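Local coordinates for protein multi-copper Oxidase CueO (Ochrobactrum, PDB 6EVG) that oxidises lignin model compounds and lignosulfonate as a bacterial laccase-like multi-copper oxidase, probably passing the electrons to dioxygen, at residues A217-L222 with E271-F276; A213-S218 with M299-D304; P242-A247 with P256-R261. One frame throughout, in Å; residues are numbered along the deposited sequence.

Interaction 1: residues A217-L222 with E271-F276; sequences ASIVRL and EVLVDF
Arg221 holds CG anti to its backbone N (chi1 -180°) and stays extended as far as NE, which carries its guanidinium out from the sheet to Glu271 of the partner strand. Glu271 has CG beside its backbone N (chi1 -56°), and its extended chain brings OE1 to the guanidinium. The grip is side-on, and both nitrogens go to one oxygen: Arg221 NE and Arg221 NH2 each lie 2.8 Å from Glu271 OE1. NH2 meets the syn lone pair of OE1, while NE lies nearly along the C-O axis. The guanidinium and carboxylate planes are 11° apart, so the salt bridge is almost flat. Arg221 NH1 turns to Asp157 and the carbonyl of Pro163. With an alanine in place of Arg221, buried Glu271 and Asp157 would probably lose the positive charge they share. On the same face, Leu273 CD2 packs on Arg221 CB at 3.7 Å, and Ile219 CD1 rests on the Asp275 carboxylate, 3.5 Å from Asp275 CG. Asp275 OD1 is hydrogen-bonded to Ser277 OG. The other face is apolar. Val220 CG2 approaches the Phe276 ring, 3.7 Å from Phe276 CD2, and Leu222 CB meets Val272 CG2. Antiparallel backbone bonds join Val220 with Val274 and Leu222 with Val272. Strands 219-226 and 269-275 are central neighbours in a sheet, between strand 170-178 and strand 243-248. Phe301 of strand 295-303 covers Leu222 from the facing sheet.

Interaction 2: residues A213-S218 with M299-D304; sequences ARVPAS and MRFVVD
Arg214 lies over Val302 and ends beside Asp304. Its CB is 4.1 Å from Val302 O. Its CG meets Val302 CG2 at 3.6 Å. The chain then bends at chi3 (76°), which folds the guanidinium back over the neighbouring strand. NE forms a long salt bridge of 3.8 Å to Asp304 OD2, which lies at the guanidinium edge. NH1 returns to Val302 CG2 at 3.4 Å, and NH2 sits over Asp304 CB. The guanidinium and carboxylate planes are turned 66° from each other. The stronger partner of Asp304 is the backbone N of Ala306, held by OD1. The opposite face is apolar. Ala213 CB touches Met299 CE at 3.7 Å and also packs on the Phe301 ring, whose edge meets Val215 CG1. Further on, Ala217 CB rests on Val303 CG1 at 3.6 Å. A parallel ladder joins the backbones, with Ala213 N and Val215 N giving to Arg300 O and Val302 O, and Val302 N and Asp304 N giving back. Strand 212-215 is the outermost strand of its sheet beside strand 295-303, and Val215 and Phe301 pack on Val220 and Leu222 of strand 219-226 in the facing sheet.

Interaction 3: residues P242-A247 with P256-R261; sequences PLLVVA and PEPVER
A beta hairpin, strands 243-248 and 251-259, forms one margin of a sheet in a cupredoxin-like domain of the kind that builds multicopper oxidases. Across it Leu243 pairs with Val259, and Val245 with Glu257, as antiparallel hydrogen-bonded pairs. Leu244 and Pro258 form the non-hydrogen-bonded pair between them. Leu243 N gives a nearly straight bond of 2.9 Å to Val259 O, and Val259 N gives one back to Leu243 O. Val245 N reaches Glu257 O from well above the carbonyl plane. The return bond, Glu257 N to Val245 O, is longer at 3.2 Å. Pro256 and Pro258 have no N-H to offer, but the pairing here does not call on one from either. Their rings instead pack on one face of the hairpin. Leu244 sends CG anti to its backbone N (chi1 179°), and the second torsion swings CD1 across to the partner strand. There Leu244 CD1 lies 3.7 Å from Pro256 CB. Leu244 CD1 is also 3.6 Å from Glu257 C and 4.0 Å from Pro258 CD. Pro242 CB meets Pro258 CB at the open end of the hairpin. The other face carries Leu243, Val245, Glu257 and Val259. His456 lies against Val245 and Val259 here, and its ND1 is hydrogen-bonded to Glu257 OE1, which ties the hairpin to a loop further along the chain. Against strand 269-275, Val246 and Ala247 both face Glu271 in a classic beta bulge. On the hairpin side, Val246 CG1 touches Pro256 at both CB and CG, with Val246 CG1 4.0 Å from Pro256 CB.

How the interactions relate
Interactions 1 and 3 belong to one mixed sheet. Strands 269-275 and 243-248 are neighbours in it, and Leu273 N to Leu244 O is a probable hydrogen bond between them. Interaction 2 lies in another sheet that packs on this one, and the Phe276 and Phe301 rings meet between the two. Interaction 3 is nested inside the loops closed by interactions 1 and 2. Centres 1 and 2, like centres 1 and 3, are about 10 Å apart, whereas 2 and 3 are about 18 Å apart and do not touch. Each pairs strands within one sheet. The shared 217-218 passage and the ring packing link the two sheets, consistent with a cupredoxin-like sandwich.

Interaction 1: residues A217-L222 with E271-F276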
ATOM      1  N   ALA A 217     -19.369  -8.065  19.297  1.00 12.43           N
ATOM      2  CA  ALA A 217     -18.573  -8.637  20.365  1.00 12.69           C
ATOM      3  C   ALA A 217     -18.082 -10.011  19.935  1.00 12.79           C
ATOM      4  O   ALA A 217     -18.494 -11.044  20.450  1.00 16.05           O
ATOM      5  CB  ALA A 217     -19.379  -8.716  21.649  1.00 14.55           C
ATOM      6  N   SER A 218     -17.129 -10.011  19.001  1.00 11.61           N
ATOM      7  CA  SER A 218     -16.629 -11.209  18.382  1.00 10.92           C
ATOM      8  C   SER A 218     -15.245 -10.899  17.777  1.00 10.28           C
ATOM      9  O   SER A 218     -14.711  -9.810  17.951  1.00 11.19           O
ATOM     10  CB  SER A 218     -17.633 -11.732  17.337  1.00 12.28           C
ATOM     11  OG  SER A 218     -17.766 -10.819  16.272  1.00 12.81           O
ATOM     12  N   ILE A 219     -14.754 -11.850  17.015  1.00  9.72           N
ATOM     13  CA  ILE A 219     -13.468 -11.650  16.285  1.00 10.06           C
ATOM     14  C   ILE A 219     -13.752 -10.859  15.010  1.00  9.35           C
ATOM     15  O   ILE A 219     -14.622 -11.213  14.193  1.00 10.40           O
ATOM     16  CB  ILE A 219     -12.853 -13.015  15.930  1.00 11.43           C
ATOM     17  CG1 ILE A 219     -12.667 -13.950  17.080  1.00 15.53           C
ATOM     18  CG2 ILE A 219     -11.536 -12.791  15.153  1.00 12.25           C
ATOM     19  CD1 ILE A 219     -11.819 -13.450  18.109  1.00 17.28           C
ATOM     20  N   VAL A 220     -12.994  -9.768  14.841  1.00  8.70           N
ATOM     21  CA  VAL A 220     -13.141  -8.861  13.720  1.00  8.93           C
ATOM     22  C   VAL A 220     -11.845  -8.826  12.942  1.00  8.39           C
ATOM     23  O   VAL A 220     -10.767  -8.725  13.498  1.00  9.07           O
ATOM     24  CB  VAL A 220     -13.550  -7.473  14.242  1.00  9.21           C
ATOM     25  CG1 VAL A 220     -13.506  -6.395  13.146  1.00 10.22           C
ATOM     26  CG2 VAL A 220     -14.920  -7.536  14.867  1.00 11.00           C
ATOM     27  N   ARG A 221     -11.978  -8.859  11.610  1.00  7.62           N
ATOM     28  CA  ARG A 221     -10.854  -8.736  10.676  1.00  7.36           C
ATOM     29  C   ARG A 221     -10.725  -7.292  10.230  1.00  7.70           C
ATOM     30  O   ARG A 221     -11.704  -6.719   9.718  1.00  8.81           O
ATOM     31  CB  ARG A 221     -11.127  -9.658   9.510  1.00  8.08           C
ATOM     32  CG  ARG A 221     -10.142  -9.742   8.400  1.00  8.86           C
ATOM     33  CD  ARG A 221     -10.745 -10.767   7.350  1.00 10.53           C
ATOM     34  NE  ARG A 221      -9.806 -11.133   6.326  1.00 10.05           N
ATOM     35  CZ  ARG A 221     -10.137 -12.064   5.422  1.00  9.67           C
ATOM     36  NH1 ARG A 221     -11.345 -12.662   5.504  1.00  9.80           N
ATOM     37  NH2 ARG A 221      -9.272 -12.378   4.481  1.00 10.67           N
ATOM     38  N   LEU A 222      -9.532  -6.731  10.415  1.00  7.02           N
ATOM     39  CA  LEU A 222      -9.221  -5.371   9.947  1.00  7.45           C
ATOM     40  C   LEU A 222      -8.181  -5.531   8.860  1.00  6.92           C
ATOM     41  O   LEU A 222      -7.117  -6.116   9.049  1.00  8.28           O
ATOM     42  CB  LEU A 222      -8.646  -4.527  11.103  1.00  7.90           C
ATOM     43  CG  LEU A 222      -9.534  -4.442  12.361  1.00  9.01           C
ATOM     44  CD1 LEU A 222      -8.798  -3.702  13.482  1.00 10.44           C
ATOM     45  CD2 LEU A 222     -10.854  -3.765  12.063  1.00  9.36           C
ATOM     46  N   GLU A 271      -3.492  -7.822   7.266  1.00  6.90           N
ATOM     47  CA  GLU A 271      -4.832  -8.210   7.764  1.00  7.11           C
ATOM     48  C   GLU A 271      -4.649  -8.772   9.175  1.00  7.49           C
ATOM     49  O   GLU A 271      -3.786  -9.654   9.383  1.00  8.14           O
ATOM     50  CB  GLU A 271      -5.478  -9.241   6.870  1.00  7.69           C
ATOM     51  CG  GLU A 271      -5.614  -8.839   5.404  1.00  8.80           C
ATOM     52  CD  GLU A 271      -6.370  -9.830   4.572  1.00 10.28           C
ATOM     53  OE1 GLU A 271      -7.417 -10.313   5.009  1.00 15.60           O
ATOM     54  OE2 GLU A 271      -5.884 -10.167   3.487  1.00 13.38           O
ATOM     55  N   VAL A 272      -5.415  -8.222  10.112  1.00  7.55           N
ATOM     56  CA  VAL A 272      -5.297  -8.617  11.514  1.00  8.10           C
ATOM     57  C   VAL A 272      -6.655  -8.973  12.056  1.00  8.41           C
ATOM     58  O   VAL A 272      -7.701  -8.477  11.633  1.00 10.22           O
ATOM     59  CB  VAL A 272      -4.668  -7.504  12.336  1.00  9.45           C
ATOM     60  CG1 VAL A 272      -3.293  -7.140  11.798  1.00 10.82           C
ATOM     61  CG2 VAL A 272      -5.554  -6.309  12.526  1.00 10.20           C
ATOM     62  N   LEU A 273      -6.652  -9.886  13.030  1.00  7.64           N
ATOM     63  CA  LEU A 273      -7.877 -10.213  13.781  1.00  7.88           C
ATOM     64  C   LEU A 273      -7.741  -9.646  15.179  1.00  8.61           C
ATOM     65  O   LEU A 273      -6.729  -9.847  15.844  1.00  9.73           O
ATOM     66  CB  LEU A 273      -8.088 -11.724  13.840  1.00  8.49           C
ATOM     67  CG  LEU A 273      -8.144 -12.485  12.550  1.00 11.29           C
ATOM     68  CD1 LEU A 273      -8.485 -13.935  12.721  1.00 12.05           C
ATOM     69  CD2 LEU A 273      -8.971 -11.914  11.494  1.00 12.08           C
ATOM     70  N   VAL A 274      -8.827  -9.021  15.634  1.00  8.78           N
ATOM     71  CA  VAL A 274      -8.913  -8.434  16.960  1.00  8.80           C
ATOM     72  C   VAL A 274     -10.164  -8.996  17.623  1.00  9.87           C
ATOM     73  O   VAL A 274     -11.214  -9.045  17.027  1.00 10.81           O
ATOM     74  CB  VAL A 274      -8.949  -6.885  16.903  1.00  9.91           C
ATOM     75  CG1 VAL A 274      -9.149  -6.291  18.300  1.00 11.99           C
ATOM     76  CG2 VAL A 274      -7.709  -6.341  16.242  1.00 11.00           C
ATOM     77  N   ASP A 275     -10.016  -9.438  18.885  1.00 10.23           N
ATOM     78  CA  ASP A 275     -11.141  -9.991  19.641  1.00 10.12           C
ATOM     79  C   ASP A 275     -11.833  -8.893  20.405  1.00 10.51           C
ATOM     80  O   ASP A 275     -11.267  -8.336  21.343  1.00 12.32           O
ATOM     81  CB  ASP A 275     -10.638 -11.092  20.579  1.00 11.79           C
ATOM     82  CG  ASP A 275     -11.775 -11.894  21.206  1.00 14.47           C
ATOM     83  OD1 ASP A 275     -12.929 -11.567  21.036  1.00 16.43           O
ATOM     84  OD2 ASP A 275     -11.408 -12.911  21.827  1.00 21.45           O
ATOM     85  N   PHE A 276     -13.093  -8.605  20.041  1.00 11.16           N
ATOM     86  CA  PHE A 276     -13.931  -7.601  20.711  1.00 12.40           C
ATOM     87  C   PHE A 276     -14.938  -8.230  21.672  1.00 13.69           C
ATOM     88  O   PHE A 276     -15.837  -7.550  22.171  1.00 16.53           O
ATOM     89  CB  PHE A 276     -14.578  -6.674  19.675  1.00 13.12           C
ATOM     90  CG  PHE A 276     -13.602  -5.753  18.980  1.00 12.88           C
ATOM     91  CD1 PHE A 276     -13.144  -4.585  19.574  1.00 14.70           C
ATOM     92  CD2 PHE A 276     -13.182  -6.023  17.718  1.00 12.41           C
ATOM     93  CE1 PHE A 276     -12.274  -3.737  18.874  1.00 14.39           C
ATOM     94  CE2 PHE A 276     -12.343  -5.154  17.024  1.00 13.17           C
ATOM     95  CZ  PHE A 276     -11.854  -4.050  17.603  1.00 14.05           C
TER

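Interaction 2: residues A213-S218 with M299-D304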
ATOM      1  N   ALA A 213     -15.939   3.293  14.741  1.00 11.80           N
ATOM      2  CA  ALA A 213     -16.497   2.076  14.171  1.00 12.13           C
ATOM      3  C   ALA A 213     -17.262   1.313  15.228  1.00 11.81           C
ATOM      4  O   ALA A 213     -16.756   1.113  16.326  1.00 15.22           O
ATOM      5  CB  ALA A 213     -15.443   1.178  13.577  1.00 12.98           C
ATOM      6  N   ARG A 214     -18.439   0.822  14.888  1.00 12.28           N
ATOM      7  CA  ARG A 214     -19.191  -0.123  15.731  1.00 12.56           C
ATOM      8  C   ARG A 214     -18.899  -1.524  15.287  1.00 12.62           C
ATOM      9  O   ARG A 214     -18.935  -1.792  14.080  1.00 18.06           O
ATOM     10  CB  ARG A 214     -20.699   0.212  15.685  1.00 16.16           C
ATOM     11  CG  ARG A 214     -21.008   1.630  16.158  1.00 21.34           C
ATOM     12  CD  ARG A 214     -22.482   1.934  16.225  1.00 28.42           C
ATOM     13  NE  ARG A 214     -23.088   1.302  17.391  1.00 38.35           N
ATOM     14  CZ  ARG A 214     -22.973   1.746  18.653  1.00 43.26           C
ATOM     15  NH1 ARG A 214     -22.298   2.873  18.932  1.00 50.04           N
ATOM     16  NH2 ARG A 214     -23.533   1.055  19.647  1.00 47.69           N
ATOM     17  N   VAL A 215     -18.616  -2.416  16.245  1.00 11.51           N
ATOM     18  CA  VAL A 215     -18.229  -3.783  15.902  1.00 11.08           C
ATOM     19  C   VAL A 215     -19.008  -4.761  16.766  1.00 11.46           C
ATOM     20  O   VAL A 215     -19.426  -4.417  17.898  1.00 12.35           O
ATOM     21  CB  VAL A 215     -16.711  -4.017  16.065  1.00 12.82           C
ATOM     22  CG1 VAL A 215     -15.933  -3.291  14.961  1.00 14.05           C
ATOM     23  CG2 VAL A 215     -16.224  -3.628  17.449  1.00 14.23           C
ATOM     24  N   PRO A 216     -19.218  -5.992  16.289  1.00 11.10           N
ATOM     25  CA  PRO A 216     -19.782  -7.040  17.142  1.00 11.72           C
ATOM     26  C   PRO A 216     -18.813  -7.449  18.245  1.00 11.76           C
ATOM     27  O   PRO A 216     -17.600  -7.261  18.120  1.00 11.50           O
ATOM     28  CB  PRO A 216     -20.055  -8.180  16.155  1.00 12.85           C
ATOM     29  CG  PRO A 216     -18.981  -7.952  15.094  1.00 14.42           C
ATOM     30  CD  PRO A 216     -18.820  -6.505  14.968  1.00 11.80           C
ATOM     31  N   ALA A 217     -19.369  -8.065  19.297  1.00 12.43           N
ATOM     32  CA  ALA A 217     -18.573  -8.637  20.365  1.00 12.69           C
ATOM     33  C   ALA A 217     -18.082 -10.011  19.935  1.00 12.79           C
ATOM     34  O   ALA A 217     -18.494 -11.044  20.450  1.00 16.05           O
ATOM     35  CB  ALA A 217     -19.379  -8.716  21.649  1.00 14.55           C
ATOM     36  N   SER A 218     -17.129 -10.011  19.001  1.00 11.61           N
ATOM     37  CA  SER A 218     -16.629 -11.209  18.382  1.00 10.92           C
ATOM     38  C   SER A 218     -15.245 -10.899  17.777  1.00 10.28           C
ATOM     39  O   SER A 218     -14.711  -9.810  17.951  1.00 11.19           O
ATOM     40  CB  SER A 218     -17.633 -11.732  17.337  1.00 12.28           C
ATOM     41  OG  SER A 218     -17.766 -10.819  16.272  1.00 12.81           O
ATOM     42  N   MET A 299      -8.533   6.239  15.667  1.00  9.28           N
ATOM     43  CA  MET A 299      -9.956   5.987  15.614  1.00  9.18           C
ATOM     44  C   MET A 299     -10.397   5.228  16.853  1.00  9.36           C
ATOM     45  O   MET A 299      -9.532   4.764  17.624  1.00 10.06           O
ATOM     46  CB  MET A 299     -10.336   5.191  14.350  1.00  9.08           C
ATOM     47  CG  MET A 299      -9.741   3.809  14.314  1.00  9.92           C
ATOM     48  SD  MET A 299     -10.302   2.798  12.937  1.00 10.28           S
ATOM     49  CE  MET A 299     -11.995   2.537  13.352  1.00 12.30           C
ATOM     50  N   ARG A 300     -11.699   5.132  17.045  1.00  9.58           N
ATOM     51  CA  ARG A 300     -12.272   4.402  18.172  1.00 10.15           C
ATOM     52  C   ARG A 300     -13.131   3.254  17.695  1.00 10.41           C
ATOM     53  O   ARG A 300     -13.835   3.413  16.712  1.00 11.75           O
ATOM     54  CB  ARG A 300     -13.083   5.380  19.042  1.00 11.60           C
ATOM     55  CG  ARG A 300     -13.667   4.712  20.323  1.00 13.46           C
ATOM     56  CD  ARG A 300     -14.138   5.764  21.280  1.00 16.65           C
ATOM     57  NE  ARG A 300     -14.546   5.285  22.574  1.00 24.10           N
ATOM     58  CZ  ARG A 300     -13.772   4.919  23.623  1.00 28.63           C
ATOM     59  NH1 ARG A 300     -12.468   4.789  23.525  1.00 33.66           N
ATOM     60  NH2 ARG A 300     -14.354   4.607  24.792  1.00 35.29           N
ATOM     61  N   PHE A 301     -13.088   2.143  18.413  1.00 10.12           N
ATOM     62  CA  PHE A 301     -13.990   1.006  18.214  1.00 10.32           C
ATOM     63  C   PHE A 301     -14.914   0.929  19.433  1.00 11.03           C
ATOM     64  O   PHE A 301     -14.451   0.936  20.582  1.00 12.68           O
ATOM     65  CB  PHE A 301     -13.202  -0.304  18.140  1.00 10.44           C
ATOM     66  CG  PHE A 301     -12.342  -0.408  16.942  1.00 10.37           C
ATOM     67  CD1 PHE A 301     -12.869  -0.862  15.739  1.00 11.13           C
ATOM     68  CD2 PHE A 301     -11.018  -0.068  16.964  1.00 11.03           C
ATOM     69  CE1 PHE A 301     -12.086  -0.992  14.634  1.00 12.27           C
ATOM     70  CE2 PHE A 301     -10.218  -0.159  15.796  1.00 13.09           C
ATOM     71  CZ  PHE A 301     -10.775  -0.641  14.654  1.00 12.25           C
ATOM     72  N   VAL A 302     -16.208   0.817  19.181  1.00 11.61           N
ATOM     73  CA  VAL A 302     -17.221   0.617  20.194  1.00 12.83           C
ATOM     74  C   VAL A 302     -17.990  -0.672  19.868  1.00 12.34           C
ATOM     75  O   VAL A 302     -18.285  -0.919  18.739  1.00 14.47           O
ATOM     76  CB  VAL A 302     -18.139   1.814  20.302  1.00 14.99           C
ATOM     77  CG1 VAL A 302     -17.408   3.089  20.696  1.00 16.95           C
ATOM     78  CG2 VAL A 302     -18.984   2.011  19.107  1.00 22.01           C
ATOM     79  N   VAL A 303     -18.239  -1.479  20.870  1.00 13.23           N
ATOM     80  CA  VAL A 303     -18.953  -2.729  20.676  1.00 14.26           C
ATOM     81  C   VAL A 303     -20.444  -2.517  20.700  1.00 15.81           C
ATOM     82  O   VAL A 303     -20.916  -1.870  21.597  1.00 21.56           O
ATOM     83  CB  VAL A 303     -18.553  -3.772  21.715  1.00 18.66           C
ATOM     84  CG1 VAL A 303     -19.226  -5.097  21.486  1.00 24.65           C
ATOM     85  CG2 VAL A 303     -17.036  -3.964  21.655  1.00 23.06           C
ATOM     86  N   ASP A 304     -21.131  -3.074  19.692  1.00 16.15           N
ATOM     87  CA  ASP A 304     -22.587  -2.971  19.623  1.00 19.12           C
ATOM     88  C   ASP A 304     -23.151  -4.307  19.979  1.00 21.63           C
ATOM     89  O   ASP A 304     -23.041  -5.287  19.214  1.00 18.52           O
ATOM     90  CB  ASP A 304     -23.055  -2.559  18.217  1.00 21.53           C
ATOM     91  CG  ASP A 304     -24.575  -2.437  18.085  1.00 25.83           C
ATOM     92  OD1 ASP A 304     -25.315  -2.887  18.987  1.00 30.96           O
ATOM     93  OD2 ASP A 304     -25.029  -1.903  17.041  1.00 35.55           O
TER

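Interaction 3: residues P242-A247 with P256-R261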
ATOM      1  N   PRO A 242      -4.069  -8.010  21.708  1.00 11.39           N
ATOM      2  CA  PRO A 242      -3.261  -8.466  20.577  1.00 13.15           C
ATOM      3  C   PRO A 242      -3.948  -8.232  19.232  1.00 10.63           C
ATOM      4  O   PRO A 242      -5.180  -8.342  19.104  1.00 11.79           O
ATOM      5  CB  PRO A 242      -3.097  -9.977  20.841  1.00 16.51           C
ATOM      6  CG  PRO A 242      -3.990 -10.301  21.879  1.00 16.82           C
ATOM      7  CD  PRO A 242      -4.410  -9.116  22.620  1.00 13.06           C
ATOM      8  N   LEU A 243      -3.117  -7.945  18.257  1.00 10.91           N
ATOM      9  CA  LEU A 243      -3.467  -7.907  16.846  1.00 10.45           C
ATOM     10  C   LEU A 243      -2.959  -9.202  16.243  1.00  9.17           C
ATOM     11  O   LEU A 243      -1.722  -9.372  16.135  1.00 10.21           O
ATOM     12  CB  LEU A 243      -2.922  -6.689  16.142  1.00 12.05           C
ATOM     13  CG  LEU A 243      -3.101  -5.305  16.829  1.00 17.54           C
ATOM     14  CD1 LEU A 243      -2.332  -4.276  16.023  1.00 23.94           C
ATOM     15  CD2 LEU A 243      -4.470  -4.999  17.301  1.00 20.58           C
ATOM     16  N   LEU A 244      -3.843 -10.125  15.879  1.00  8.87           N
ATOM     17  CA  LEU A 244      -3.403 -11.392  15.334  1.00  8.08           C
ATOM     18  C   LEU A 244      -3.178 -11.218  13.815  1.00  7.94           C
ATOM     19  O   LEU A 244      -4.140 -11.104  13.062  1.00  8.22           O
ATOM     20  CB  LEU A 244      -4.402 -12.509  15.609  1.00  9.49           C
ATOM     21  CG  LEU A 244      -4.008 -13.881  15.022  1.00 10.34           C
ATOM     22  CD1 LEU A 244      -2.758 -14.428  15.705  1.00 11.23           C
ATOM     23  CD2 LEU A 244      -5.153 -14.829  15.182  1.00 13.30           C
ATOM     24  N   VAL A 245      -1.913 -11.168  13.404  1.00  7.92           N
ATOM     25  CA  VAL A 245      -1.637 -10.914  11.982  1.00  7.75           C
ATOM     26  C   VAL A 245      -1.799 -12.205  11.208  1.00  8.47           C
ATOM     27  O   VAL A 245      -1.105 -13.201  11.489  1.00  9.61           O
ATOM     28  CB  VAL A 245      -0.228 -10.332  11.779  1.00  8.93           C
ATOM     29  CG1 VAL A 245      -0.096 -10.006  10.281  1.00 10.73           C
ATOM     30  CG2 VAL A 245       0.012  -9.103  12.611  1.00 10.58           C
ATOM     31  N   VAL A 246      -2.723 -12.210  10.245  1.00  7.31           N
ATOM     32  CA  VAL A 246      -2.987 -13.373   9.440  1.00  7.71           C
ATOM     33  C   VAL A 246      -2.480 -13.241   7.992  1.00  7.72           C
ATOM     34  O   VAL A 246      -2.397 -14.285   7.322  1.00  8.27           O
ATOM     35  CB  VAL A 246      -4.480 -13.756   9.423  1.00  8.25           C
ATOM     36  CG1 VAL A 246      -4.942 -14.142  10.824  1.00  9.07           C
ATOM     37  CG2 VAL A 246      -5.394 -12.685   8.824  1.00  8.93           C
ATOM     38  N   ALA A 247      -2.161 -12.048   7.542  1.00  7.86           N
ATOM     39  CA  ALA A 247      -1.722 -11.870   6.140  1.00  7.62           C
ATOM     40  C   ALA A 247      -1.002 -10.559   6.033  1.00  7.35           C
ATOM     41  O   ALA A 247      -1.230  -9.610   6.763  1.00  7.31           O
ATOM     42  CB  ALA A 247      -2.925 -11.851   5.201  1.00  8.42           C
ATOM     43  N   PRO A 256      -0.220 -17.618  11.942  1.00 10.57           N
ATOM     44  CA  PRO A 256      -0.586 -16.254  12.378  1.00 11.29           C
ATOM     45  C   PRO A 256       0.100 -15.896  13.698  1.00 10.46           C
ATOM     46  O   PRO A 256       0.199 -16.730  14.656  1.00 11.38           O
ATOM     47  CB  PRO A 256      -2.084 -16.320  12.546  1.00 13.23           C
ATOM     48  CG  PRO A 256      -2.525 -17.297  11.485  1.00 13.71           C
ATOM     49  CD  PRO A 256      -1.381 -18.344  11.411  1.00 11.42           C
ATOM     50  N   GLU A 257       0.502 -14.635  13.824  1.00 10.67           N
ATOM     51  CA  GLU A 257       1.279 -14.159  14.931  1.00 10.46           C
ATOM     52  C   GLU A 257       0.596 -13.013  15.637  1.00 10.11           C
ATOM     53  O   GLU A 257       0.318 -12.022  15.006  1.00 10.57           O
ATOM     54  CB  GLU A 257       2.653 -13.650  14.396  1.00 11.92           C
ATOM     55  CG  GLU A 257       3.572 -13.185  15.555  1.00 13.34           C
ATOM     56  CD  GLU A 257       4.837 -12.438  15.149  1.00 13.33           C
ATOM     57  OE1 GLU A 257       5.004 -12.023  13.989  1.00 13.81           O
ATOM     58  OE2 GLU A 257       5.661 -12.196  16.061  1.00 18.86           O
ATOM     59  N   PRO A 258       0.391 -13.085  16.985  1.00  9.75           N
ATOM     60  CA  PRO A 258      -0.088 -11.909  17.702  1.00 10.16           C
ATOM     61  C   PRO A 258       1.002 -10.909  17.915  1.00 10.16           C
ATOM     62  O   PRO A 258       2.128 -11.275  18.340  1.00 12.86           O
ATOM     63  CB  PRO A 258      -0.621 -12.480  19.020  1.00 12.11           C
ATOM     64  CG  PRO A 258       0.198 -13.708  19.208  1.00 14.90           C
ATOM     65  CD  PRO A 258       0.613 -14.246  17.864  1.00 11.79           C
ATOM     66  N   VAL A 259       0.703  -9.665  17.660  1.00  9.94           N
ATOM     67  CA  VAL A 259       1.609  -8.577  17.975  1.00 10.72           C
ATOM     68  C   VAL A 259       0.879  -7.551  18.828  1.00 11.17           C
ATOM     69  O   VAL A 259      -0.332  -7.412  18.745  1.00 13.82           O
ATOM     70  CB  VAL A 259       2.245  -7.935  16.766  1.00 13.05           C
ATOM     71  CG1 VAL A 259       2.992  -8.940  15.896  1.00 15.44           C
ATOM     72  CG2 VAL A 259       1.253  -7.229  15.958  1.00 13.49           C
ATOM     73  N   GLU A 260       1.638  -6.879  19.696  1.00 10.65           N
ATOM     74  CA  GLU A 260       1.046  -5.794  20.493  1.00 11.87           C
ATOM     75  C   GLU A 260       1.085  -4.455  19.806  1.00  9.76           C
ATOM     76  O   GLU A 260       0.302  -3.555  20.177  1.00 11.95           O
ATOM     77  CB  GLU A 260       1.696  -5.748  21.870  1.00 17.09           C
ATOM     78  CG  GLU A 260       1.575  -7.036  22.659  1.00 24.06           C
ATOM     79  CD  GLU A 260       2.193  -6.864  24.039  1.00 31.71           C
ATOM     80  OE1 GLU A 260       3.448  -7.035  24.156  1.00 46.46           O
ATOM     81  OE2 GLU A 260       1.439  -6.496  24.940  1.00 40.63           O
ATOM     82  N   ARG A 261       2.002  -4.279  18.845  1.00  9.85           N
ATOM     83  CA  ARG A 261       2.095  -3.023  18.088  1.00 10.72           C
ATOM     84  C   ARG A 261       2.612  -3.443  16.703  1.00 10.95           C
ATOM     85  O   ARG A 261       3.421  -4.345  16.605  1.00 14.36           O
ATOM     86  CB  ARG A 261       2.994  -1.991  18.752  1.00 12.35           C
ATOM     87  CG  ARG A 261       2.915  -0.628  18.036  1.00 12.45           C
ATOM     88  CD  ARG A 261       3.741   0.397  18.662  1.00 12.14           C
ATOM     89  NE  ARG A 261       3.288   0.811  19.995  1.00 10.98           N
ATOM     90  CZ  ARG A 261       2.632   1.949  20.257  1.00 10.83           C
ATOM     91  NH1 ARG A 261       2.115   2.687  19.282  1.00 11.02           N
ATOM     92  NH2 ARG A 261       2.481   2.352  21.512  1.00 11.33           N
TER